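Beta-n-acetylhexosaminidase (Streptococcus pneumoniae, PDB 4AZI) hydrolyses terminal, non-reducing N-acetyl-hexosamine residues from glycans as an exo-acting family 20 glycoside hydrolase, here represented by one of its catalytic modules. Local coordinates at residues Asn362-Glu367 and Thr407-Leu412; Ala34-Tyr39 and Arg358-Ala363. The protein carries 2 engineered substitutions. One frame throughout, in Å; residues are numbered along the deposited sequence.

Overall arrangement
Both contacts lie on the same side of the chain's centre, with their own centres about 13 Å apart. Contact 2 is the inner one, its centre about 20 Å from the centre of the chain. It joins the end of helix 24-37, which follows the first strand of the eight-stranded barrel, to the segment 358-363, 319 residues later and beyond helix 339-352. The chain runs straight on from there into helix 362-368, and the contacts share Asn362 and Ala363. Contact 1, its centre about 32 Å from the centre of the chain, packs this helix against the later helix 402-414. Together they tie the C-terminal helices to the catalytic barrel.

Contact 1: Asn362-Glu367 and Thr407-Leu412; sequences NALREE and TLVANL
Val409 points at helix 362-367 and touches it with both methyl groups. Its CG2 lies 3.8 Å from CB of Leu364. Its CG1 meets the aliphatic part of Glu367, 3.7 Å from CG. One turn on, Leu412 uses a single methyl: its CD2 sits 3.7 Å from CD1 of Leu364 and also reaches CB of Glu367, at 4.0 Å. The two leucine side chains cross at about a right angle. Leu364 has CG anti to its own backbone N (chi1 -179°), and this carries its end closer to helix 407-412 than its CB direction alone would. No hydrogen bond links the two segments; the contact is apolar. CB of Glu367 points toward helix 407-412, and chi1 (-80°) sets CG against Val409. The bend at chi2 then places only the carboxylate, whose OE2 forms a salt bridge with Lys370. The short axes run nearly parallel, 12° apart, with a closest approach of 9.8 Å. Further out, Leu364 is buried and also packs on Leu393 and Tyr395, from the loop between helices 380-391 and 402-414. On another side of helix 362-368, Asn362 and Arg365 touch helix 24-37, the first helix of the barrel's outer layer after strand 10-16.

Contact 2: Ala34-Tyr39 and Arg358-Ala363; sequences ASELGY and RANYNA
Asn360 OD1, packed 3.6 Å from Glu36 CA, takes two N-H groups of Asn362, which reach it from opposite faces of its amide plane. The backbone N of Asn362 is 3.0 Å from OD1 and the bond is nearly straight, although the donor stands above the plane. Asn362 ND2 comes from the other face at 3.1 Å, on a more bent path. The same ND2 makes a weak bond to Ser35 OG across the contact, while Asn362 OD1 accepts from Lys107. With chi1 at -179° the amide of Asn360 swings away from its own N and lies along Glu36. Its ND2 is 3.5 Å from Glu36 CB. Nearer Gly38 the contact is made by backbone. Arg358 N donates to Gly38 O at 3.1 Å. Gly38, with positive phi (92°), ends the helix and brings its CA to 3.3 Å from Arg358 O in a CH...O contact. Two waters fill in between the backbones. Water 2 bridges Glu36 O and Arg358 O. Water 1 accepts from Tyr361 N and lies within hydrogen-bonding distance of Ser35 O and Ala359 O. The guanidinium of Arg358 lies over a face of the Tyr361 ring, offset toward its rim, and its NH2 bonds to Tyr395 O. The bond from Asn362 N to Asn360 OD1 closes an Asx turn, just where helix 362-368 begins, with Tyr361 as N-cap. The arrangement joins the end of the first outer helix of a TIM barrel to the chain leaving the last one.

Contact 1: Asn362-Glu367 and Thr407-Leu412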
loop_
_atom_site.group_PDB
_atom_site.type_symbol
_atom_site.label_atom_id
_atom_site.label_comp_id
_atom_site.label_asym_id
_atom_site.label_seq_id
_atom_site.Cartn_x
_atom_site.Cartn_y
_atom_site.Cartn_z
ATOM N N ASN A 362 -11.707 19.470 -7.239
ATOM C CA ASN A 362 -10.579 20.198 -7.831
ATOM C C ASN A 362 -10.943 21.559 -8.411
ATOM O O ASN A 362 -10.237 22.538 -8.170
ATOM C CB ASN A 362 -9.832 19.345 -8.854
ATOM C CG ASN A 362 -8.886 18.356 -8.201
ATOM O OD1 ASN A 362 -7.923 18.740 -7.521
ATOM N ND2 ASN A 362 -9.158 17.070 -8.398
ATOM N N ALA A 363 -12.040 21.620 -9.165
ATOM C CA ALA A 363 -12.547 22.894 -9.688
ATOM C C ALA A 363 -12.821 23.893 -8.560
ATOM O O ALA A 363 -12.504 25.079 -8.689
ATOM C CB ALA A 363 -13.789 22.681 -10.545
ATOM N N LEU A 364 -13.391 23.404 -7.456
ATOM C CA LEU A 364 -13.609 24.224 -6.264
ATOM C C LEU A 364 -12.314 24.843 -5.730
ATOM O O LEU A 364 -12.273 26.045 -5.465
ATOM C CB LEU A 364 -14.342 23.444 -5.157
ATOM C CG LEU A 364 -14.648 24.202 -3.855
ATOM C CD1 LEU A 364 -15.374 25.513 -4.132
ATOM C CD2 LEU A 364 -15.461 23.363 -2.883
ATOM N N ARG A 365 -11.268 24.030 -5.578
ATOM C CA ARG A 365 -9.982 24.525 -5.077
ATOM C C ARG A 365 -9.349 25.571 -6.003
ATOM O O ARG A 365 -8.648 26.475 -5.532
ATOM C CB ARG A 365 -9.001 23.374 -4.813
ATOM C CG ARG A 365 -9.261 22.626 -3.514
ATOM C CD ARG A 365 -8.169 21.608 -3.213
ATOM N NE ARG A 365 -8.277 20.401 -4.035
ATOM C CZ ARG A 365 -9.024 19.344 -3.724
ATOM N NH1 ARG A 365 -9.749 19.333 -2.608
ATOM N NH2 ARG A 365 -9.051 18.292 -4.529
ATOM N N GLU A 366 -9.601 25.428 -7.307
ATOM C CA GLU A 366 -9.133 26.372 -8.325
ATOM C C GLU A 366 -9.877 27.705 -8.263
ATOM O O GLU A 366 -9.269 28.769 -8.431
ATOM C CB GLU A 366 -9.265 25.772 -9.730
ATOM C CG GLU A 366 -8.247 24.689 -10.052
ATOM C CD GLU A 366 -8.562 23.932 -11.336
ATOM O OE1 GLU A 366 -9.503 24.322 -12.062
ATOM O OE2 GLU A 366 -7.865 22.934 -11.619
ATOM N N GLU A 367 -11.188 27.649 -8.034
ATOM C CA GLU A 367 -11.976 28.871 -7.873
ATOM C C GLU A 367 -11.656 29.616 -6.574
ATOM O O GLU A 367 -11.603 30.847 -6.569
ATOM C CB GLU A 367 -13.482 28.600 -7.998
ATOM C CG GLU A 367 -13.984 28.482 -9.434
ATOM C CD GLU A 367 -13.650 29.695 -10.292
ATOM O OE1 GLU A 367 -14.275 30.761 -10.104
ATOM O OE2 GLU A 367 -12.750 29.579 -11.152
ATOM N N THR A 407 -22.800 23.315 -9.644
ATOM C CA THR A 407 -23.691 24.472 -9.476
ATOM C C THR A 407 -23.195 25.381 -8.358
ATOM O O THR A 407 -23.194 26.601 -8.499
ATOM C CB THR A 407 -25.139 24.034 -9.162
ATOM O OG1 THR A 407 -25.579 23.087 -10.143
ATOM C CG2 THR A 407 -26.098 25.244 -9.135
ATOM N N LEU A 408 -22.775 24.776 -7.247
ATOM C CA LEU A 408 -22.232 25.529 -6.117
ATOM C C LEU A 408 -20.949 26.262 -6.485
ATOM O O LEU A 408 -20.749 27.402 -6.066
ATOM C CB LEU A 408 -22.008 24.624 -4.900
ATOM C CG LEU A 408 -23.255 24.075 -4.195
ATOM C CD1 LEU A 408 -22.862 23.166 -3.044
ATOM C CD2 LEU A 408 -24.175 25.192 -3.705
ATOM N N VAL A 409 -20.087 25.612 -7.268
ATOM C CA VAL A 409 -18.848 26.244 -7.739
ATOM C C VAL A 409 -19.155 27.363 -8.741
ATOM O O VAL A 409 -18.555 28.440 -8.675
ATOM C CB VAL A 409 -17.853 25.221 -8.348
ATOM C CG1 VAL A 409 -16.627 25.929 -8.912
ATOM C CG2 VAL A 409 -17.425 24.197 -7.304
ATOM N N ALA A 410 -20.090 27.101 -9.654
ATOM C CA ALA A 410 -20.535 28.095 -10.638
ATOM C C ALA A 410 -21.048 29.370 -9.960
ATOM O O ALA A 410 -20.702 30.474 -10.375
ATOM C CB ALA A 410 -21.599 27.506 -11.557
ATOM N N ASN A 411 -21.859 29.209 -8.911
ATOM C CA ASN A 411 -22.326 30.337 -8.098
ATOM C C ASN A 411 -21.172 31.090 -7.434
ATOM O O ASN A 411 -21.221 32.311 -7.294
ATOM C CB ASN A 411 -23.335 29.874 -7.037
ATOM C CG ASN A 411 -24.624 29.331 -7.640
ATOM O OD1 ASN A 411 -24.946 29.589 -8.803
ATOM N ND2 ASN A 411 -25.372 28.576 -6.841
ATOM N N LEU A 412 -20.134 30.359 -7.035
ATOM C CA LEU A 412 -18.939 30.976 -6.467
ATOM C C LEU A 412 -18.174 31.783 -7.516
ATOM O O LEU A 412 -17.740 32.905 -7.242
ATOM C CB LEU A 412 -18.033 29.925 -5.810
ATOM C CG LEU A 412 -16.680 30.370 -5.238
ATOM C CD1 LEU A 412 -16.840 31.316 -4.051
ATOM C CD2 LEU A 412 -15.856 29.153 -4.846
#

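Contact 2: Ala34-Tyr39 and Arg358-Ala363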
loop_
_atom_site.group_PDB
_atom_site.type_symbol
_atom_site.label_atom_id
_atom_site.label_comp_id
_atom_site.label_asym_id
_atom_site.label_seq_id
_atom_site.Cartn_x
_atom_site.Cartn_y
_atom_site.Cartn_z
ATOM N N ALA A 34 -6.811 10.074 -8.523
ATOM C CA ALA A 34 -7.460 9.615 -7.288
ATOM C C ALA A 34 -8.311 10.721 -6.667
ATOM O O ALA A 34 -9.431 10.480 -6.230
ATOM C CB ALA A 34 -6.431 9.107 -6.294
ATOM N N SER A 35 -7.772 11.937 -6.651
ATOM C CA SER A 35 -8.482 13.094 -6.108
ATOM C C SER A 35 -9.761 13.425 -6.881
ATOM O O SER A 35 -10.766 13.810 -6.281
ATOM C CB SER A 35 -7.572 14.320 -6.071
ATOM O OG SER A 35 -8.288 15.431 -5.564
ATOM N N GLU A 36 -9.724 13.281 -8.205
ATOM C CA GLU A 36 -10.888 13.609 -9.012
ATOM C C GLU A 36 -11.979 12.553 -8.864
ATOM O O GLU A 36 -13.176 12.873 -8.885
ATOM C CB GLU A 36 -10.510 13.785 -10.487
ATOM C CG GLU A 36 -10.797 12.572 -11.358
ATOM C CD GLU A 36 -10.849 12.902 -12.840
ATOM O OE1 GLU A 36 -9.845 13.424 -13.367
ATOM O OE2 GLU A 36 -11.894 12.629 -13.471
ATOM N N LEU A 37 -11.557 11.300 -8.710
ATOM C CA LEU A 37 -12.475 10.169 -8.667
ATOM C C LEU A 37 -13.019 9.939 -7.253
ATOM O O LEU A 37 -13.960 9.168 -7.066
ATOM C CB LEU A 37 -11.797 8.903 -9.219
ATOM C CG LEU A 37 -11.450 8.901 -10.721
ATOM C CD1 LEU A 37 -10.572 7.711 -11.087
ATOM C CD2 LEU A 37 -12.699 8.936 -11.590
ATOM N N GLY A 38 -12.430 10.619 -6.272
ATOM C CA GLY A 38 -12.936 10.589 -4.896
ATOM C C GLY A 38 -12.346 9.546 -3.967
ATOM O O GLY A 38 -12.943 9.221 -2.926
ATOM N N TYR A 39 -11.172 9.031 -4.331
ATOM C CA TYR A 39 -10.362 8.190 -3.447
ATOM C C TYR A 39 -9.868 9.002 -2.254
ATOM O O TYR A 39 -9.932 10.229 -2.274
ATOM C CB TYR A 39 -9.159 7.622 -4.210
ATOM C CG TYR A 39 -9.522 6.546 -5.199
ATOM C CD1 TYR A 39 -10.027 6.868 -6.470
ATOM C CD2 TYR A 39 -9.362 5.201 -4.870
ATOM C CE1 TYR A 39 -10.377 5.878 -7.375
ATOM C CE2 TYR A 39 -9.703 4.201 -5.770
ATOM C CZ TYR A 39 -10.207 4.545 -7.023
ATOM O OH TYR A 39 -10.548 3.543 -7.900
ATOM N N ARG A 358 -15.854 10.359 -2.997
ATOM C CA ARG A 358 -16.130 11.793 -2.993
ATOM C C ARG A 358 -16.414 12.309 -4.392
ATOM O O ARG A 358 -15.945 11.742 -5.390
ATOM C CB ARG A 358 -14.947 12.585 -2.415
ATOM C CG ARG A 358 -14.784 12.494 -0.904
ATOM C CD ARG A 358 -13.684 13.431 -0.426
ATOM N NE ARG A 358 -14.193 14.771 -0.142
ATOM C CZ ARG A 358 -13.436 15.853 0.058
ATOM N NH1 ARG A 358 -12.107 15.775 -0.004
ATOM N NH2 ARG A 358 -14.015 17.022 0.322
ATOM N N ALA A 359 -17.190 13.391 -4.451
ATOM C CA ALA A 359 -17.288 14.211 -5.656
ATOM C C ALA A 359 -15.913 14.811 -5.966
ATOM O O ALA A 359 -14.994 14.738 -5.147
ATOM C CB ALA A 359 -18.323 15.307 -5.453
ATOM N N ASN A 360 -15.763 15.384 -7.156
ATOM C CA ASN A 360 -14.505 15.994 -7.565
ATOM C C ASN A 360 -14.434 17.448 -7.114
ATOM O O ASN A 360 -15.169 18.302 -7.619
ATOM C CB ASN A 360 -14.323 15.879 -9.084
ATOM C CG ASN A 360 -13.019 16.483 -9.577
ATOM O OD1 ASN A 360 -12.203 16.997 -8.805
ATOM N ND2 ASN A 360 -12.816 16.422 -10.885
ATOM N N TYR A 361 -13.527 17.712 -6.180
ATOM C CA TYR A 361 -13.397 19.019 -5.542
ATOM C C TYR A 361 -12.284 19.890 -6.114
ATOM O O TYR A 361 -11.966 20.940 -5.546
ATOM C CB TYR A 361 -13.227 18.846 -4.022
ATOM C CG TYR A 361 -14.553 18.644 -3.335
ATOM C CD1 TYR A 361 -15.321 19.737 -2.940
ATOM C CD2 TYR A 361 -15.060 17.361 -3.112
ATOM C CE1 TYR A 361 -16.550 19.566 -2.329
ATOM C CE2 TYR A 361 -16.289 17.178 -2.504
ATOM C CZ TYR A 361 -17.029 18.288 -2.120
ATOM O OH TYR A 361 -18.252 18.119 -1.521
ATOM N N ASN A 362 -11.707 19.470 -7.239
ATOM C CA ASN A 362 -10.579 20.198 -7.831
ATOM C C ASN A 362 -10.943 21.559 -8.411
ATOM O O ASN A 362 -10.237 22.538 -8.170
ATOM C CB ASN A 362 -9.832 19.345 -8.854
ATOM C CG ASN A 362 -8.886 18.356 -8.201
ATOM O OD1 ASN A 362 -7.923 18.740 -7.521
ATOM N ND2 ASN A 362 -9.158 17.070 -8.398
ATOM N N ALA A 363 -12.040 21.620 -9.165
ATOM C CA ALA A 363 -12.547 22.894 -9.688
ATOM C C ALA A 363 -12.821 23.893 -8.560
ATOM O O ALA A 363 -12.504 25.079 -8.689
ATOM C CB ALA A 363 -13.789 22.681 -10.545
HETATM O O HOH W 1 -12.282 15.433 -4.588
HETATM O O HOH W 2 -15.642 12.112 -7.954
#